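Local coordinates for protein Tp0751 (Treponema pallidum, PDB 5JK2) that is a lipocalin-like adhesin that mediates attachment to extracellular matrix components and interactions with host cells, at residues His98-Thr106 / Arg115-Glu123. The protein carries 1 engineered substitution. Residues are numbered along the deposited sequence; the frame is centred on the assembly and turned at random.
Sequences HRKTVSFLT and RRRLEVTFE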
loop_
_atom_site.group_PDB
_atom_site.type_symbol
_atom_site.label_atom_id
_atom_site.label_comp_id
_atom_site.label_asym_id
_atom_site.label_seq_id
_atom_site.Cartn_x
_atom_site.Cartn_y
_atom_site.Cartn_z
ATOM N N HIS A 98 8.689 8.872 -3.998
ATOM C CA HIS A 98 10.049 9.149 -4.439
ATOM C C HIS A 98 10.558 7.992 -5.286
ATOM O O HIS A 98 10.704 6.872 -4.796
ATOM C CB HIS A 98 10.985 9.385 -3.251
ATOM C CG HIS A 98 12.330 9.912 -3.646
ATOM N ND1 HIS A 98 13.504 9.481 -3.066
ATOM C CD2 HIS A 98 12.686 10.835 -4.572
ATOM C CE1 HIS A 98 14.524 10.116 -3.615
ATOM N NE2 HIS A 98 14.055 10.943 -4.532
ATOM N N ARG A 99 10.824 8.276 -6.557
ATOM C CA ARG A 99 11.292 7.270 -7.504
ATOM C C ARG A 99 10.281 6.129 -7.638
ATOM O O ARG A 99 9.328 6.236 -8.409
ATOM C CB ARG A 99 12.666 6.740 -7.083
ATOM C CG ARG A 99 13.694 7.832 -6.862
ATOM C CD ARG A 99 15.094 7.260 -6.745
ATOM N NE ARG A 99 15.627 6.853 -8.044
ATOM C CZ ARG A 99 16.237 7.672 -8.896
ATOM N NH1 ARG A 99 16.395 8.956 -8.600
ATOM N NH2 ARG A 99 16.689 7.206 -10.053
ATOM N N LYS A 100 10.482 5.049 -6.884
ATOM C CA LYS A 100 9.617 3.873 -6.966
ATOM C C LYS A 100 9.077 3.477 -5.596
ATOM O O LYS A 100 8.750 2.310 -5.359
ATOM C CB LYS A 100 10.377 2.696 -7.581
ATOM C CG LYS A 100 10.859 2.957 -8.997
ATOM C CD LYS A 100 11.602 1.760 -9.570
ATOM C CE LYS A 100 11.677 1.837 -11.089
ATOM N NZ LYS A 100 12.668 0.884 -11.663
ATOM N N THR A 101 8.979 4.454 -4.701
ATOM C CA THR A 101 8.557 4.197 -3.332
ATOM C C THR A 101 7.533 5.213 -2.839
ATOM O O THR A 101 7.801 6.414 -2.804
ATOM C CB THR A 101 9.758 4.218 -2.372
ATOM O OG1 THR A 101 10.804 3.392 -2.896
ATOM C CG2 THR A 101 9.356 3.714 -0.990
ATOM N N VAL A 102 6.361 4.715 -2.459
ATOM C CA VAL A 102 5.370 5.523 -1.757
ATOM C C VAL A 102 5.527 5.282 -0.261
ATOM O O VAL A 102 5.493 4.140 0.195
ATOM C CB VAL A 102 3.933 5.183 -2.182
ATOM C CG1 VAL A 102 2.952 6.183 -1.586
ATOM C CG2 VAL A 102 3.817 5.170 -3.697
ATOM N N SER A 103 5.701 6.361 0.496
ATOM C CA SER A 103 5.884 6.268 1.939
ATOM C C SER A 103 4.698 6.878 2.673
ATOM O O SER A 103 4.463 8.085 2.603
ATOM C CB SER A 103 7.180 6.961 2.358
ATOM O OG SER A 103 8.309 6.192 1.978
ATOM N N PHE A 104 3.961 6.032 3.384
ATOM C CA PHE A 104 2.743 6.447 4.065
ATOM C C PHE A 104 2.946 6.707 5.550
ATOM O O PHE A 104 3.759 6.052 6.202
ATOM C CB PHE A 104 1.663 5.381 3.909
ATOM C CG PHE A 104 1.128 5.256 2.520
ATOM C CD1 PHE A 104 0.053 6.024 2.110
ATOM C CD2 PHE A 104 1.689 4.362 1.626
ATOM C CE1 PHE A 104 -0.451 5.908 0.833
ATOM C CE2 PHE A 104 1.191 4.241 0.347
ATOM C CZ PHE A 104 0.119 5.016 -0.051
ATOM N N LEU A 105 2.192 7.671 6.074
ATOM C CA LEU A 105 2.027 7.839 7.513
ATOM C C LEU A 105 0.538 7.742 7.797
ATOM O O LEU A 105 -0.218 8.668 7.505
ATOM C CB LEU A 105 2.598 9.176 8.006
ATOM C CG LEU A 105 2.683 9.427 9.522
ATOM C CD1 LEU A 105 1.330 9.794 10.124
ATOM C CD2 LEU A 105 3.280 8.231 10.262
ATOM N N THR A 106 0.126 6.610 8.356
ATOM C CA THR A 106 -1.285 6.324 8.564
ATOM C C THR A 106 -1.618 6.294 10.051
ATOM O O THR A 106 -0.723 6.187 10.882
ATOM C CB THR A 106 -1.676 4.984 7.929
ATOM O OG1 THR A 106 -1.225 3.908 8.760
ATOM C CG2 THR A 106 -1.059 4.840 6.548
ATOM N N ARG A 115 -0.502 4.420 15.261
ATOM C CA ARG A 115 -0.287 4.806 13.880
ATOM C C ARG A 115 0.557 3.734 13.206
ATOM O O ARG A 115 0.961 2.772 13.852
ATOM C CB ARG A 115 0.386 6.179 13.823
ATOM C CG ARG A 115 -0.370 7.236 14.615
ATOM C CD ARG A 115 -0.199 8.631 14.042
ATOM N NE ARG A 115 1.188 9.080 14.079
ATOM C CZ ARG A 115 1.593 10.288 13.699
ATOM N NH1 ARG A 115 2.878 10.608 13.768
ATOM N NH2 ARG A 115 0.717 11.176 13.249
ATOM N N ARG A 116 0.818 3.890 11.913
ATOM C CA ARG A 116 1.559 2.878 11.170
ATOM C C ARG A 116 2.268 3.468 9.952
ATOM O O ARG A 116 1.641 4.104 9.106
ATOM C CB ARG A 116 0.613 1.756 10.737
ATOM C CG ARG A 116 1.294 0.586 10.047
ATOM C CD ARG A 116 0.346 -0.587 9.890
ATOM N NE ARG A 116 0.082 -1.241 11.168
ATOM C CZ ARG A 116 -0.894 -2.118 11.375
ATOM N NH1 ARG A 116 -1.714 -2.453 10.388
ATOM N NH2 ARG A 116 -1.053 -2.660 12.573
ATOM N N ARG A 117 3.579 3.249 9.878
ATOM C CA ARG A 117 4.380 3.696 8.743
ATOM C C ARG A 117 4.520 2.591 7.712
ATOM O O ARG A 117 4.734 1.431 8.060
ATOM C CB ARG A 117 5.763 4.148 9.206
ATOM C CG ARG A 117 5.723 5.370 10.090
ATOM C CD ARG A 117 7.107 5.943 10.345
ATOM N NE ARG A 117 7.037 7.338 10.775
ATOM C CZ ARG A 117 6.664 7.733 11.990
ATOM N NH1 ARG A 117 6.629 9.026 12.284
ATOM N NH2 ARG A 117 6.319 6.841 12.911
ATOM N N LEU A 118 4.413 2.966 6.442
ATOM C CA LEU A 118 4.454 2.009 5.348
ATOM C C LEU A 118 5.518 2.397 4.332
ATOM O O LEU A 118 5.766 3.578 4.096
ATOM C CB LEU A 118 3.083 1.920 4.668
ATOM C CG LEU A 118 2.439 0.533 4.590
ATOM C CD1 LEU A 118 2.136 0.006 5.982
ATOM C CD2 LEU A 118 1.175 0.573 3.745
ATOM N N GLU A 119 6.144 1.387 3.738
ATOM C CA GLU A 119 7.155 1.598 2.711
ATOM C C GLU A 119 6.843 0.744 1.490
ATOM O O GLU A 119 7.441 -0.311 1.283
ATOM C CB GLU A 119 8.545 1.269 3.249
ATOM C CG GLU A 119 8.981 2.140 4.419
ATOM C CD GLU A 119 9.222 3.586 4.022
ATOM O OE1 GLU A 119 9.333 3.867 2.810
ATOM O OE2 GLU A 119 9.300 4.444 4.927
ATOM N N VAL A 120 5.898 1.216 0.684
ATOM C CA VAL A 120 5.454 0.490 -0.498
ATOM C C VAL A 120 6.398 0.701 -1.676
ATOM O O VAL A 120 6.420 1.776 -2.279
ATOM C CB VAL A 120 4.041 0.920 -0.921
ATOM C CG1 VAL A 120 3.559 0.071 -2.084
ATOM C CG2 VAL A 120 3.084 0.825 0.257
ATOM N N THR A 121 7.156 -0.338 -2.010
ATOM C CA THR A 121 8.110 -0.284 -3.111
ATOM C C THR A 121 7.586 -1.076 -4.300
ATOM O O THR A 121 7.449 -2.297 -4.235
ATOM C CB THR A 121 9.486 -0.838 -2.697
ATOM O OG1 THR A 121 9.947 -0.154 -1.526
ATOM C CG2 THR A 121 10.503 -0.660 -3.818
ATOM N N PHE A 122 7.289 -0.367 -5.383
ATOM C CA PHE A 122 6.795 -0.989 -6.602
ATOM C C PHE A 122 7.878 -1.768 -7.332
ATOM O O PHE A 122 9.022 -1.326 -7.425
ATOM C CB PHE A 122 6.226 0.067 -7.545
ATOM C CG PHE A 122 4.805 0.445 -7.257
ATOM C CD1 PHE A 122 4.507 1.437 -6.343
ATOM C CD2 PHE A 122 3.767 -0.182 -7.921
ATOM C CE1 PHE A 122 3.197 1.788 -6.091
ATOM C CE2 PHE A 122 2.461 0.164 -7.674
ATOM C CZ PHE A 122 2.174 1.151 -6.759
ATOM N N GLU A 123 7.496 -2.929 -7.854
ATOM C CA GLU A 123 8.366 -3.726 -8.708
ATOM C C GLU A 123 7.770 -3.727 -10.108
ATOM O O GLU A 123 8.484 -3.738 -11.109
ATOM C CB GLU A 123 8.508 -5.155 -8.176
ATOM C CG GLU A 123 8.651 -5.248 -6.658
ATOM C CD GLU A 123 8.829 -6.674 -6.175
ATOM O OE1 GLU A 123 8.735 -6.907 -4.951
ATOM O OE2 GLU A 123 9.064 -7.564 -7.019
#
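V102, F104 and T106 pair with V120, L118 and R116 as the hydrogen-bonded pairs of an antiparallel hairpin. The axes of strands 101-106 and 115-122 come within 4.8 Å, at 165° between their directions. The bond from F122 N to K100 O extends the ladder. The two strands are neighbours in the closed eight-stranded barrel of this lipocalin-like domain.

V102, F104, T106, R116, L118, V120 and F122 share the inner, buried face. F104 CB rests on L118 CB at 3.8 Å. V120 CG2 meets the edge of the F104 ring, 3.9 Å from CE2. V102 CG2 likewise touches the edge of the F122 ring. T106 OG1 sits between its own N and carbonyl carbon (chi1 77°), close enough to R116 O to donate at 2.9 Å. R116 O therefore takes two bonds, from T106 N and T106 OG1. The R116 side chain leads away, to salt bridges with E134 and E88 and a cation-pi contact with F81.

On the other face, S103 OG donates to E119 OE1 at 2.7 Å, on the syn side and 32° out of the carboxylate plane. The chain of E119 bends at chi2, which brings its carboxylate back to S103. Each L105 methyl meets a different arginine. CD1 is over one face of the R115 guanidinium, off centre, 3.5 Å from NH2. CD2 is centred over a face of the R117 guanidinium, whose NH2 forms a salt bridge with D135.

Inside, the apolar patch thus turns polar at T106 and R116; buried R116 probably keeps its charge through its two acids.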